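Local structure of putative flagellar protein FliS (Parabacteroides merdae ATCC 43184, 4YOK) at residues E9-V13 / V86-H91; T99-S105 / F120-V126; R133-L138 / N149-F155; L137-Q142 / A178-R184. The protein is of unknown function but joins an N-terminal transthyretin-like (prealbumin-like) beta domain to a C-terminal beta-sandwich domain belonging to the E-set clan. All blocks are in the same frame, centred on the assembly; numbering follows the deposited sequence.

Contact 1 (E9-V13 / V86-H91); sequences ESKLV and VNLKGH
Lys11 and His91 lie side by side and point the same way, the lysine's methylenes running alongside the imidazole. Lys11 CB starts 3.8 Å from His91 ND1, and Lys11 CE comes within 3.7 Å of His91 CE1. His91 CG is anti to the backbone N (chi1 -170°), and the ring lies along the lysine chain although its CB starts away from strand 9-13; a bend at the third torsion of the lysine brings CE to CE1. Lys11 O lies over one face of the imidazole, near its rim, while Val13 CG2 meets His91 CE1 obliquely at 4.0 Å. Amphipathic side chains suit this exposed place, and His91 NE2 has a weak hydrogen bond to Glu93.

Ser10 is buried, and its OG is hydrogen-bonded to Asp63. Ser10 CB touches Gly90 O at 3.3 Å, and the positive phi of Gly90 (74°) is one that glycine adopts readily.

On the buried side the contact is mainly aliphatic. Leu12 CD1 packs on Val86 CG1 at 3.7 Å, and Leu12 CB on Leu88 CD1 at 4.0 Å. Leu88 CD2 covers Ser10 O at 3.7 Å.

Strands 9-13 and 86-88 belong to different sheets, their axes 8.9 Å apart at closest approach. Leucine and valine facing each other between sheets, with a short loop leading into strand 92-97 beside strand 9-18, are characteristic of a beta sandwich, here the prealbumin-like fold.

Contact 2 (T99-S105 / F120-V126); sequences TPYFMIS and FMINRIV
Asn123 reaches across the strand pair to Ser105. Its CB lies 3.7 Å from the carbonyl oxygen, Met103 O, of a selenomethionine, and CG stays close to that same carbonyl. At the tip, ND2 gives a hydrogen bond to Ser105 OG at 3.1 Å with an N-H...O angle of 160°, the hydroxyl lying in the amide plane. A second, weak bond runs from ND2 to Met103 O. Ser105 OG stands between its own backbone N and carbonyl carbon (chi1 66°), where it meets both the amide and CB of selenomethionine Met121. With a leucine in place of Asn123, Ser105 OG would probably lose its amide donor and be free to turn.

The antiparallel backbone ladder sets this register: Asn123 N bonds to Met103 O at 2.8 Å, and Met121 N bonds to Ser105 O. Beyond the strands, Tyr101 O accepts from both Ile125 N and Val126 N, which approach from one face of its plane.

Phe102, Ile104 and Ile122 on the other side are buried, with Arg124 at the exposed margin. Phe102 CD1 touches Ile122 CG2 at 3.7 Å, and Phe102 CE1 rests against Arg124 CG; Ile104 CG2 meets Phe120 CD2 at 3.8 Å. Large apolar groups suit this side because they face strands 131-139 and 182-189. The contact is therefore two-faced: the more open side adds an Asn-to-Ser bond, beside the selenomethionines, to the backbone ladder, while hydrophobic bulk joins the hairpin to the domain core.

Contact 3 (R133-L138 / N149-F155); sequences RVMLLL and NLYRQDF
The side chains of Arg133 and Arg152 cross at about a right angle, yet their guanidinium planes are only 29° apart, with Arg152 NH2 over one face of the Arg133 group. The carboxylate of Asp154 probably makes this closeness tolerable. Arg152 grips it side-on: NE bonds to Asp154 OD1 at 2.8 Å and NH2 to Asp154 OD2 at 2.9 Å, each carboxylate oxygen accepting through its syn lone pair. Arg152 reaches that position by a fully extended chain, CG anti to the backbone N. Arg133 runs alongside Asp154, but OD2 lies well out of its guanidinium plane, so the long 3.8 Å approach of Arg133 NE to Asp154 OD2 is one of charge alone.

Met135, a selenomethionine, fits between them. Its SE sits over a face of the Arg152 guanidinium, near the rim, and at the edge of the Arg133 group, while its CG touches Asp154 OD1 at 3.1 Å. Further along, Leu137 CD2 lies against Arg152 CG at 3.6 Å, covering the aliphatic part of the arginine.

On the reverse side, Leu136 crosses Phe155 obliquely, Leu136 CD2 lying 4.1 Å from Phe155 CE1. Val134, Leu136 and Leu138 turn toward strand 115-124 of the facing sheet, Val134 and Leu136 also touching Leu165 of strand 161-168. Regular antiparallel bonds join the backbones until Leu138 O accepts from both Leu150 N (2.8 Å) and Tyr151 N, a classic beta bulge at the hairpin end.

The chemistry implies one face where a salt-bridge network lies over buried Met135 and Leu137, Asp154 probably offsetting part of the arginines' positive charge, and an apolar face turned to the core.

Contact 4 (L137-Q142 / A178-R184); sequences LLSKTQ and AKALYAR
Tyr182 lays its ring against the turn that follows strand 137-139. Gln142 CA stands over one ring face, 3.9 Å from the centroid and 7° off the normal, a CH-pi contact; Gln142 N lies over the same face, nearer the rim. Ser139 O is at the ring's edge, in its plane, and Thr141 O comes within 3.1 Å of Tyr182 CD1. The ring gets there because CG is anti to the carbonyl carbon (chi1 -62°). Gln142 runs beside it, the amide plane 64° from the ring, and a water links the two ends, 2.9 Å from Gln142 NE2 and 3.2 Å from Tyr182 OH. An amphipathic aromatic fits this place: its face covers backbone and its hydroxyl meets water. If a serine stood in place of Tyr182, the 139-142 turn would probably lose the flat surface under Gln142, and the water its phenolic partner.

The turn has its own brace, since Ser139 OG accepts from Thr141 N in an ST turn and is also hydrogen-bonded to Phe143 O. Two backbone bonds of 2.8 Å, Ser139 N to Tyr182 O and Tyr182 N to Ser139 O, help pair strands 131-139 and 182-189 in one antiparallel sheet of the C-terminal domain.

On the opposite face, Leu138 CD2 meets Ala183 CB at 3.8 Å and Leu181 CD2 at 4.1 Å; the small alanine lets the leucine lie close. Back on the face of Tyr182 and Leu137, buried Arg184 spends its nitrogens on the carbonyls of Ser198, Ala144 and Leu25. The chemistry thus passes from hydrophobic packing, through backbone pairing, to a tyrosine whose hydroxyl meets a water at the strand end.

In the fold
Contact 1 stands apart in the N-terminal domain, its centre about 32 Å from that of contact 2 and farther from the others; it joins two sheets through side chains, whereas the remaining three are antiparallel pairs held by backbone bonds. Contacts 3 and 4 share Leu137 and Leu138 and use opposite edges of strand 131-139, pairing it with 151-155 and 182-189. Contact 2 belongs to the facing sheet and touches contact 3 where Phe120 CZ meets Val134 CG1 at 3.7 Å. All four mix core with surface. Aliphatic and aromatic groups fill the inner faces, while the outer chemistry differs: lysine beside histidine in contact 1, amide to hydroxyl in 2, salt bridges in 3, and a tyrosine-covered turn in 4.

Contact 1 (E9-V13 / V86-H91)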
# COMPACT_ATOMS: atom_id res chain seq x y z
N GLU A 9 -6.65 4.07 -28.41
CA GLU A 9 -6.59 3.74 -26.99
C GLU A 9 -5.40 2.87 -26.68
O GLU A 9 -5.00 2.05 -27.53
CB GLU A 9 -7.86 3.03 -26.52
CG GLU A 9 -8.95 3.99 -26.12
CD GLU A 9 -10.16 3.29 -25.52
OE1 GLU A 9 -11.01 2.81 -26.30
OE2 GLU A 9 -10.26 3.24 -24.27
N SER A 10 -4.84 3.03 -25.48
CA SER A 10 -3.68 2.27 -25.04
C SER A 10 -3.70 2.00 -23.55
O SER A 10 -4.32 2.74 -22.76
CB SER A 10 -2.39 3.00 -25.40
OG SER A 10 -2.20 3.07 -26.80
N LYS A 11 -2.97 0.95 -23.16
CA LYS A 11 -2.83 0.52 -21.78
C LYS A 11 -1.70 1.30 -21.09
O LYS A 11 -0.55 1.32 -21.56
CB LYS A 11 -2.56 -0.99 -21.73
CG LYS A 11 -2.62 -1.61 -20.33
CD LYS A 11 -2.76 -3.12 -20.44
CE LYS A 11 -1.93 -3.88 -19.44
NZ LYS A 11 -1.83 -5.32 -19.78
N LEU A 12 -2.05 1.97 -20.00
CA LEU A 12 -1.09 2.65 -19.13
C LEU A 12 -0.90 1.80 -17.87
O LEU A 12 -1.89 1.47 -17.19
CB LEU A 12 -1.52 4.08 -18.77
CG LEU A 12 -0.63 4.81 -17.72
CD1 LEU A 12 0.81 5.10 -18.25
CD2 LEU A 12 -1.29 6.07 -17.24
N VAL A 13 0.35 1.43 -17.58
CA VAL A 13 0.68 0.62 -16.40
C VAL A 13 1.62 1.44 -15.55
O VAL A 13 2.49 2.12 -16.08
CB VAL A 13 1.29 -0.77 -16.79
CG1 VAL A 13 1.77 -1.53 -15.55
CG2 VAL A 13 0.29 -1.62 -17.55
N VAL A 86 2.95 11.94 -18.26
CA VAL A 86 2.76 10.70 -19.01
C VAL A 86 2.43 11.04 -20.47
O VAL A 86 1.44 11.73 -20.72
CB VAL A 86 1.60 9.85 -18.37
CG1 VAL A 86 1.28 8.61 -19.20
CG2 VAL A 86 1.90 9.46 -16.93
N ASN A 87 3.20 10.51 -21.42
CA ASN A 87 2.88 10.66 -22.83
C ASN A 87 2.44 9.29 -23.30
O ASN A 87 3.27 8.41 -23.52
CB ASN A 87 4.06 11.24 -23.64
CG ASN A 87 4.04 12.76 -23.67
OD1 ASN A 87 4.90 13.43 -23.08
ND2 ASN A 87 3.05 13.33 -24.34
N LEU A 88 1.10 9.06 -23.31
CA LEU A 88 0.53 7.77 -23.65
C LEU A 88 0.35 7.63 -25.15
O LEU A 88 -0.48 8.30 -25.75
CB LEU A 88 -0.82 7.55 -22.93
CG LEU A 88 -1.51 6.19 -23.14
CD1 LEU A 88 -0.70 5.04 -22.54
CD2 LEU A 88 -2.90 6.20 -22.53
N LYS A 89 1.14 6.72 -25.74
CA LYS A 89 1.13 6.36 -27.16
C LYS A 89 1.59 4.91 -27.20
O LYS A 89 2.76 4.63 -26.90
CB LYS A 89 2.02 7.32 -27.99
CG LYS A 89 2.30 6.88 -29.44
CD LYS A 89 1.06 6.84 -30.34
CE LYS A 89 1.34 6.18 -31.68
NZ LYS A 89 1.51 4.71 -31.56
N GLY A 90 0.65 4.00 -27.43
CA GLY A 90 0.93 2.57 -27.37
C GLY A 90 1.08 2.16 -25.92
O GLY A 90 0.94 3.00 -25.04
N HIS A 91 1.36 0.87 -25.65
CA HIS A 91 1.55 0.39 -24.28
C HIS A 91 2.64 1.25 -23.60
O HIS A 91 3.74 1.37 -24.15
CB HIS A 91 1.94 -1.09 -24.30
CG HIS A 91 1.93 -1.74 -22.96
ND1 HIS A 91 0.83 -2.44 -22.50
CD2 HIS A 91 2.88 -1.76 -22.00
CE1 HIS A 91 1.15 -2.87 -21.30
NE2 HIS A 91 2.37 -2.48 -20.95

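Contact 2 (T99-S105 / F120-V126)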
# COMPACT_ATOMS: atom_id res chain seq x y z
N THR A 99 6.98 10.44 -0.98
CA THR A 99 7.82 10.42 0.22
C THR A 99 7.03 9.77 1.36
O THR A 99 6.25 10.47 2.02
CB THR A 99 8.33 11.81 0.62
OG1 THR A 99 8.89 12.43 -0.54
CG2 THR A 99 9.37 11.72 1.76
N PRO A 100 7.20 8.45 1.57
CA PRO A 100 6.46 7.78 2.66
C PRO A 100 6.89 8.30 4.03
O PRO A 100 8.03 8.74 4.17
CB PRO A 100 6.85 6.30 2.52
CG PRO A 100 7.49 6.17 1.15
CD PRO A 100 8.08 7.51 0.84
N TYR A 101 6.00 8.24 5.04
CA TYR A 101 6.36 8.64 6.41
C TYR A 101 7.34 7.62 6.99
O TYR A 101 8.34 7.99 7.60
CB TYR A 101 5.09 8.70 7.29
CG TYR A 101 4.15 9.80 6.87
CD1 TYR A 101 4.52 11.14 6.98
CD2 TYR A 101 2.91 9.51 6.30
CE1 TYR A 101 3.68 12.16 6.55
CE2 TYR A 101 2.03 10.53 5.92
CZ TYR A 101 2.42 11.85 6.05
OH TYR A 101 1.60 12.87 5.66
N PHE A 102 7.05 6.34 6.75
CA PHE A 102 7.81 5.18 7.22
C PHE A 102 7.96 4.12 6.15
O PHE A 102 7.15 4.01 5.24
CB PHE A 102 7.10 4.52 8.44
CG PHE A 102 6.97 5.45 9.62
CD1 PHE A 102 8.05 5.69 10.47
CD2 PHE A 102 5.77 6.13 9.86
CE1 PHE A 102 7.94 6.61 11.53
CE2 PHE A 102 5.66 7.03 10.94
CZ PHE A 102 6.75 7.28 11.74
N MSE A 103 9.02 3.33 6.27
CA MSE A 103 9.27 2.16 5.44
C MSE A 103 9.47 0.97 6.38
O MSE A 103 10.10 1.11 7.43
CB MSE A 103 10.47 2.34 4.48
CG MSE A 103 10.23 3.36 3.36
SE MSE A 103 8.90 2.76 2.01
CE MSE A 103 9.97 1.35 1.20
N ILE A 104 8.95 -0.19 5.99
CA ILE A 104 9.09 -1.45 6.71
C ILE A 104 10.11 -2.27 5.93
O ILE A 104 10.03 -2.32 4.70
CB ILE A 104 7.73 -2.20 6.82
CG1 ILE A 104 6.66 -1.36 7.56
CG2 ILE A 104 7.90 -3.59 7.47
CD1 ILE A 104 5.21 -1.87 7.32
N SER A 105 11.07 -2.90 6.62
CA SER A 105 12.07 -3.74 5.96
C SER A 105 12.45 -4.91 6.86
O SER A 105 12.05 -4.95 8.02
CB SER A 105 13.31 -2.92 5.61
OG SER A 105 13.97 -2.49 6.78
N PHE A 120 10.77 -7.11 12.47
CA PHE A 120 11.01 -6.25 11.30
C PHE A 120 11.57 -4.92 11.76
O PHE A 120 11.68 -4.67 12.96
CB PHE A 120 9.72 -6.04 10.45
CG PHE A 120 8.51 -5.55 11.23
CD1 PHE A 120 7.70 -6.44 11.92
CD2 PHE A 120 8.14 -4.21 11.19
CE1 PHE A 120 6.58 -5.99 12.62
CE2 PHE A 120 7.00 -3.77 11.87
CZ PHE A 120 6.26 -4.65 12.62
N MSE A 121 11.99 -4.12 10.79
CA MSE A 121 12.53 -2.78 11.03
C MSE A 121 11.57 -1.72 10.51
O MSE A 121 11.03 -1.86 9.41
CB MSE A 121 13.88 -2.64 10.32
CG MSE A 121 14.98 -3.41 11.00
SE MSE A 121 16.02 -2.18 12.07
CE MSE A 121 16.74 -1.06 10.57
N ILE A 122 11.36 -0.68 11.30
CA ILE A 122 10.56 0.48 10.91
C ILE A 122 11.52 1.63 10.78
O ILE A 122 12.15 2.03 11.78
CB ILE A 122 9.39 0.80 11.88
CG1 ILE A 122 8.37 -0.36 11.94
CG2 ILE A 122 8.71 2.15 11.45
CD1 ILE A 122 7.40 -0.26 13.15
N ASN A 123 11.69 2.11 9.57
CA ASN A 123 12.59 3.21 9.24
C ASN A 123 11.79 4.48 9.07
O ASN A 123 10.90 4.53 8.21
CB ASN A 123 13.36 2.88 7.95
CG ASN A 123 13.96 1.48 7.97
OD1 ASN A 123 14.87 1.21 8.74
ND2 ASN A 123 13.35 0.53 7.24
N ARG A 124 12.12 5.53 9.85
CA ARG A 124 11.46 6.82 9.74
C ARG A 124 12.08 7.60 8.57
O ARG A 124 13.29 7.85 8.56
CB ARG A 124 11.55 7.62 11.05
CG ARG A 124 10.76 8.94 10.99
CD ARG A 124 10.77 9.74 12.29
NE ARG A 124 12.14 9.98 12.75
CZ ARG A 124 12.62 9.55 13.92
NH1 ARG A 124 11.84 8.87 14.75
NH2 ARG A 124 13.87 9.81 14.26
N ILE A 125 11.26 7.94 7.57
CA ILE A 125 11.70 8.70 6.39
C ILE A 125 11.47 10.20 6.61
O ILE A 125 12.34 11.00 6.26
CB ILE A 125 10.99 8.19 5.08
CG1 ILE A 125 11.17 6.65 4.86
CG2 ILE A 125 11.40 8.99 3.85
CD1 ILE A 125 12.64 6.10 4.77
N VAL A 126 10.30 10.58 7.16
CA VAL A 126 9.96 12.00 7.39
C VAL A 126 10.37 12.35 8.82
O VAL A 126 9.91 11.69 9.74
CB VAL A 126 8.46 12.25 7.07
CG1 VAL A 126 8.01 13.68 7.42
CG2 VAL A 126 8.18 11.94 5.59

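Contact 3 (R133-L138 / N149-F155)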
# COMPACT_ATOMS: atom_id res chain seq x y z
N ARG A 133 -0.09 3.43 14.93
CA ARG A 133 -0.25 2.03 15.29
C ARG A 133 0.48 1.12 14.33
O ARG A 133 0.74 1.49 13.18
CB ARG A 133 -1.74 1.60 15.40
CG ARG A 133 -2.55 1.71 14.14
CD ARG A 133 -3.95 1.19 14.39
NE ARG A 133 -4.78 1.25 13.19
CZ ARG A 133 -5.73 2.15 12.98
NH1 ARG A 133 -6.01 3.06 13.90
NH2 ARG A 133 -6.44 2.13 11.85
N VAL A 134 0.83 -0.06 14.84
CA VAL A 134 1.44 -1.15 14.09
C VAL A 134 0.43 -2.30 14.13
O VAL A 134 -0.16 -2.58 15.19
CB VAL A 134 2.83 -1.51 14.66
CG1 VAL A 134 3.41 -2.72 13.95
CG2 VAL A 134 3.78 -0.32 14.56
N MSE A 135 0.22 -2.95 13.00
CA MSE A 135 -0.79 -4.01 12.89
C MSE A 135 -0.20 -5.31 12.38
O MSE A 135 0.56 -5.32 11.41
CB MSE A 135 -1.95 -3.58 11.95
CG MSE A 135 -2.64 -2.31 12.40
SE MSE A 135 -3.84 -1.67 11.02
CE MSE A 135 -2.41 -0.75 9.92
N LEU A 136 -0.54 -6.41 13.07
CA LEU A 136 -0.17 -7.78 12.70
C LEU A 136 -1.42 -8.38 12.11
O LEU A 136 -2.47 -8.33 12.75
CB LEU A 136 0.34 -8.56 13.92
CG LEU A 136 1.87 -8.61 14.08
CD1 LEU A 136 2.50 -7.23 14.15
CD2 LEU A 136 2.28 -9.50 15.24
N LEU A 137 -1.35 -8.84 10.85
CA LEU A 137 -2.51 -9.32 10.12
C LEU A 137 -2.34 -10.70 9.53
O LEU A 137 -1.25 -11.05 9.07
CB LEU A 137 -2.82 -8.35 8.94
CG LEU A 137 -2.94 -6.87 9.27
CD1 LEU A 137 -2.77 -5.99 8.02
CD2 LEU A 137 -4.26 -6.57 9.98
N LEU A 138 -3.44 -11.47 9.51
CA LEU A 138 -3.51 -12.76 8.83
C LEU A 138 -4.75 -12.77 7.95
O LEU A 138 -5.77 -12.17 8.32
CB LEU A 138 -3.54 -13.97 9.79
CG LEU A 138 -2.28 -14.21 10.64
CD1 LEU A 138 -2.58 -15.18 11.79
CD2 LEU A 138 -1.12 -14.76 9.78
N ASN A 149 -9.10 -9.02 6.52
CA ASN A 149 -8.27 -9.97 7.23
C ASN A 149 -9.15 -10.91 8.05
O ASN A 149 -10.32 -10.62 8.30
CB ASN A 149 -7.29 -9.20 8.16
CG ASN A 149 -8.00 -8.36 9.21
OD1 ASN A 149 -8.55 -8.92 10.16
ND2 ASN A 149 -7.99 -7.03 9.09
N LEU A 150 -8.55 -12.01 8.51
CA LEU A 150 -9.14 -13.01 9.37
C LEU A 150 -8.75 -12.76 10.83
O LEU A 150 -9.42 -13.21 11.77
CB LEU A 150 -8.60 -14.37 8.89
CG LEU A 150 -9.34 -15.60 9.33
CD1 LEU A 150 -10.63 -15.75 8.55
CD2 LEU A 150 -8.48 -16.83 9.09
N TYR A 151 -7.61 -12.08 11.03
CA TYR A 151 -7.06 -11.77 12.36
C TYR A 151 -6.28 -10.48 12.27
O TYR A 151 -5.52 -10.28 11.32
CB TYR A 151 -6.13 -12.91 12.86
CG TYR A 151 -5.45 -12.59 14.17
CD1 TYR A 151 -6.06 -12.91 15.39
CD2 TYR A 151 -4.20 -11.98 14.21
CE1 TYR A 151 -5.46 -12.60 16.60
CE2 TYR A 151 -3.58 -11.67 15.43
CZ TYR A 151 -4.23 -11.97 16.62
OH TYR A 151 -3.65 -11.68 17.84
N ARG A 152 -6.45 -9.61 13.29
CA ARG A 152 -5.76 -8.35 13.38
C ARG A 152 -5.45 -8.08 14.83
O ARG A 152 -6.35 -8.22 15.67
CB ARG A 152 -6.61 -7.19 12.78
CG ARG A 152 -6.00 -5.80 13.01
CD ARG A 152 -6.80 -4.70 12.29
NE ARG A 152 -6.51 -3.38 12.86
CZ ARG A 152 -7.16 -2.27 12.54
NH1 ARG A 152 -8.11 -2.29 11.61
NH2 ARG A 152 -6.88 -1.12 13.15
N GLN A 153 -4.21 -7.68 15.12
CA GLN A 153 -3.82 -7.24 16.47
C GLN A 153 -3.02 -5.96 16.33
O GLN A 153 -2.01 -5.96 15.63
CB GLN A 153 -3.02 -8.32 17.23
CG GLN A 153 -2.60 -7.87 18.66
CD GLN A 153 -3.79 -7.67 19.58
OE1 GLN A 153 -4.72 -8.47 19.60
NE2 GLN A 153 -3.83 -6.55 20.26
N ASP A 154 -3.47 -4.89 17.00
CA ASP A 154 -2.78 -3.59 16.97
C ASP A 154 -1.88 -3.41 18.17
O ASP A 154 -2.15 -3.93 19.26
CB ASP A 154 -3.79 -2.43 16.94
CG ASP A 154 -4.66 -2.38 15.70
OD1 ASP A 154 -4.45 -3.20 14.77
OD2 ASP A 154 -5.56 -1.52 15.65
N PHE A 155 -0.79 -2.65 17.97
CA PHE A 155 0.22 -2.27 18.98
C PHE A 155 0.33 -0.74 18.85
O PHE A 155 0.55 -0.24 17.74
CB PHE A 155 1.55 -3.02 18.74
CG PHE A 155 1.45 -4.53 18.86
CD1 PHE A 155 1.03 -5.31 17.78
CD2 PHE A 155 1.73 -5.17 20.07
CE1 PHE A 155 0.89 -6.70 17.91
CE2 PHE A 155 1.60 -6.56 20.19
CZ PHE A 155 1.20 -7.32 19.11

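Contact 4 (L137-Q142 / A178-R184)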
# COMPACT_ATOMS: atom_id res chain seq x y z
N LEU A 137 -1.35 -8.84 10.85
CA LEU A 137 -2.51 -9.32 10.12
C LEU A 137 -2.34 -10.70 9.53
O LEU A 137 -1.25 -11.05 9.07
CB LEU A 137 -2.82 -8.35 8.94
CG LEU A 137 -2.94 -6.87 9.27
CD1 LEU A 137 -2.77 -5.99 8.02
CD2 LEU A 137 -4.26 -6.57 9.98
N LEU A 138 -3.44 -11.47 9.51
CA LEU A 138 -3.51 -12.76 8.83
C LEU A 138 -4.75 -12.77 7.95
O LEU A 138 -5.77 -12.17 8.32
CB LEU A 138 -3.54 -13.97 9.79
CG LEU A 138 -2.28 -14.21 10.64
CD1 LEU A 138 -2.58 -15.18 11.79
CD2 LEU A 138 -1.12 -14.76 9.78
N SER A 139 -4.66 -13.43 6.80
CA SER A 139 -5.79 -13.56 5.89
C SER A 139 -5.84 -14.97 5.31
O SER A 139 -4.79 -15.59 5.18
CB SER A 139 -5.66 -12.53 4.76
OG SER A 139 -6.70 -12.70 3.81
N LYS A 140 -7.05 -15.46 4.96
CA LYS A 140 -7.25 -16.73 4.23
C LYS A 140 -6.93 -16.57 2.74
O LYS A 140 -6.96 -17.58 2.00
CB LYS A 140 -8.74 -17.16 4.31
CG LYS A 140 -9.21 -17.72 5.63
CD LYS A 140 -10.58 -18.38 5.48
CE LYS A 140 -11.73 -17.42 5.35
NZ LYS A 140 -13.03 -18.05 5.71
N THR A 141 -6.85 -15.32 2.25
CA THR A 141 -6.65 -15.01 0.83
C THR A 141 -5.40 -14.18 0.61
O THR A 141 -4.81 -13.68 1.57
CB THR A 141 -7.88 -14.27 0.22
OG1 THR A 141 -7.80 -12.88 0.54
CG2 THR A 141 -9.23 -14.85 0.66
N GLN A 142 -5.03 -13.99 -0.68
CA GLN A 142 -3.86 -13.18 -1.09
C GLN A 142 -4.02 -11.72 -0.68
O GLN A 142 -3.05 -10.97 -0.73
CB GLN A 142 -3.68 -13.22 -2.62
CG GLN A 142 -3.47 -14.60 -3.21
CD GLN A 142 -3.79 -14.61 -4.70
OE1 GLN A 142 -3.94 -13.56 -5.35
NE2 GLN A 142 -3.93 -15.79 -5.25
N ALA A 178 -8.41 -22.44 8.23
CA ALA A 178 -7.95 -21.86 6.97
C ALA A 178 -7.14 -22.86 6.11
O ALA A 178 -6.19 -23.44 6.61
CB ALA A 178 -7.13 -20.61 7.26
N LYS A 179 -7.50 -23.03 4.82
CA LYS A 179 -6.74 -23.94 3.93
C LYS A 179 -5.48 -23.25 3.42
O LYS A 179 -4.52 -23.91 3.06
CB LYS A 179 -7.59 -24.45 2.77
CG LYS A 179 -8.71 -25.37 3.23
CD LYS A 179 -9.44 -26.00 2.07
CE LYS A 179 -10.76 -26.59 2.51
NZ LYS A 179 -11.56 -27.07 1.35
N ALA A 180 -5.50 -21.93 3.38
CA ALA A 180 -4.35 -21.11 2.99
C ALA A 180 -4.25 -19.99 3.98
O ALA A 180 -5.28 -19.53 4.46
CB ALA A 180 -4.52 -20.57 1.58
N LEU A 181 -3.02 -19.55 4.31
CA LEU A 181 -2.86 -18.49 5.29
C LEU A 181 -1.78 -17.52 4.83
O LEU A 181 -0.68 -17.94 4.45
CB LEU A 181 -2.51 -19.08 6.68
CG LEU A 181 -2.62 -18.15 7.89
CD1 LEU A 181 -4.09 -17.80 8.20
CD2 LEU A 181 -1.93 -18.76 9.12
N TYR A 182 -2.11 -16.23 4.87
CA TYR A 182 -1.22 -15.16 4.42
C TYR A 182 -1.00 -14.15 5.54
O TYR A 182 -1.93 -13.89 6.30
CB TYR A 182 -1.82 -14.46 3.19
CG TYR A 182 -1.99 -15.35 1.98
CD1 TYR A 182 -3.08 -16.21 1.87
CD2 TYR A 182 -1.08 -15.30 0.92
CE1 TYR A 182 -3.25 -17.02 0.75
CE2 TYR A 182 -1.26 -16.10 -0.21
CZ TYR A 182 -2.35 -16.95 -0.30
OH TYR A 182 -2.54 -17.74 -1.41
N ALA A 183 0.22 -13.63 5.68
CA ALA A 183 0.54 -12.69 6.75
C ALA A 183 0.98 -11.36 6.17
O ALA A 183 1.50 -11.30 5.04
CB ALA A 183 1.63 -13.25 7.65
N ARG A 184 0.82 -10.30 6.96
CA ARG A 184 1.25 -8.96 6.57
C ARG A 184 1.41 -8.11 7.82
O ARG A 184 0.75 -8.35 8.84
CB ARG A 184 0.22 -8.31 5.60
CG ARG A 184 0.85 -7.30 4.63
CD ARG A 184 -0.21 -6.68 3.72
NE ARG A 184 0.36 -6.01 2.54
CZ ARG A 184 -0.31 -5.17 1.75
NH1 ARG A 184 -1.59 -4.89 2.00
NH2 ARG A 184 0.29 -4.59 0.72
O HOH W 1 -2.85 -18.41 -4.53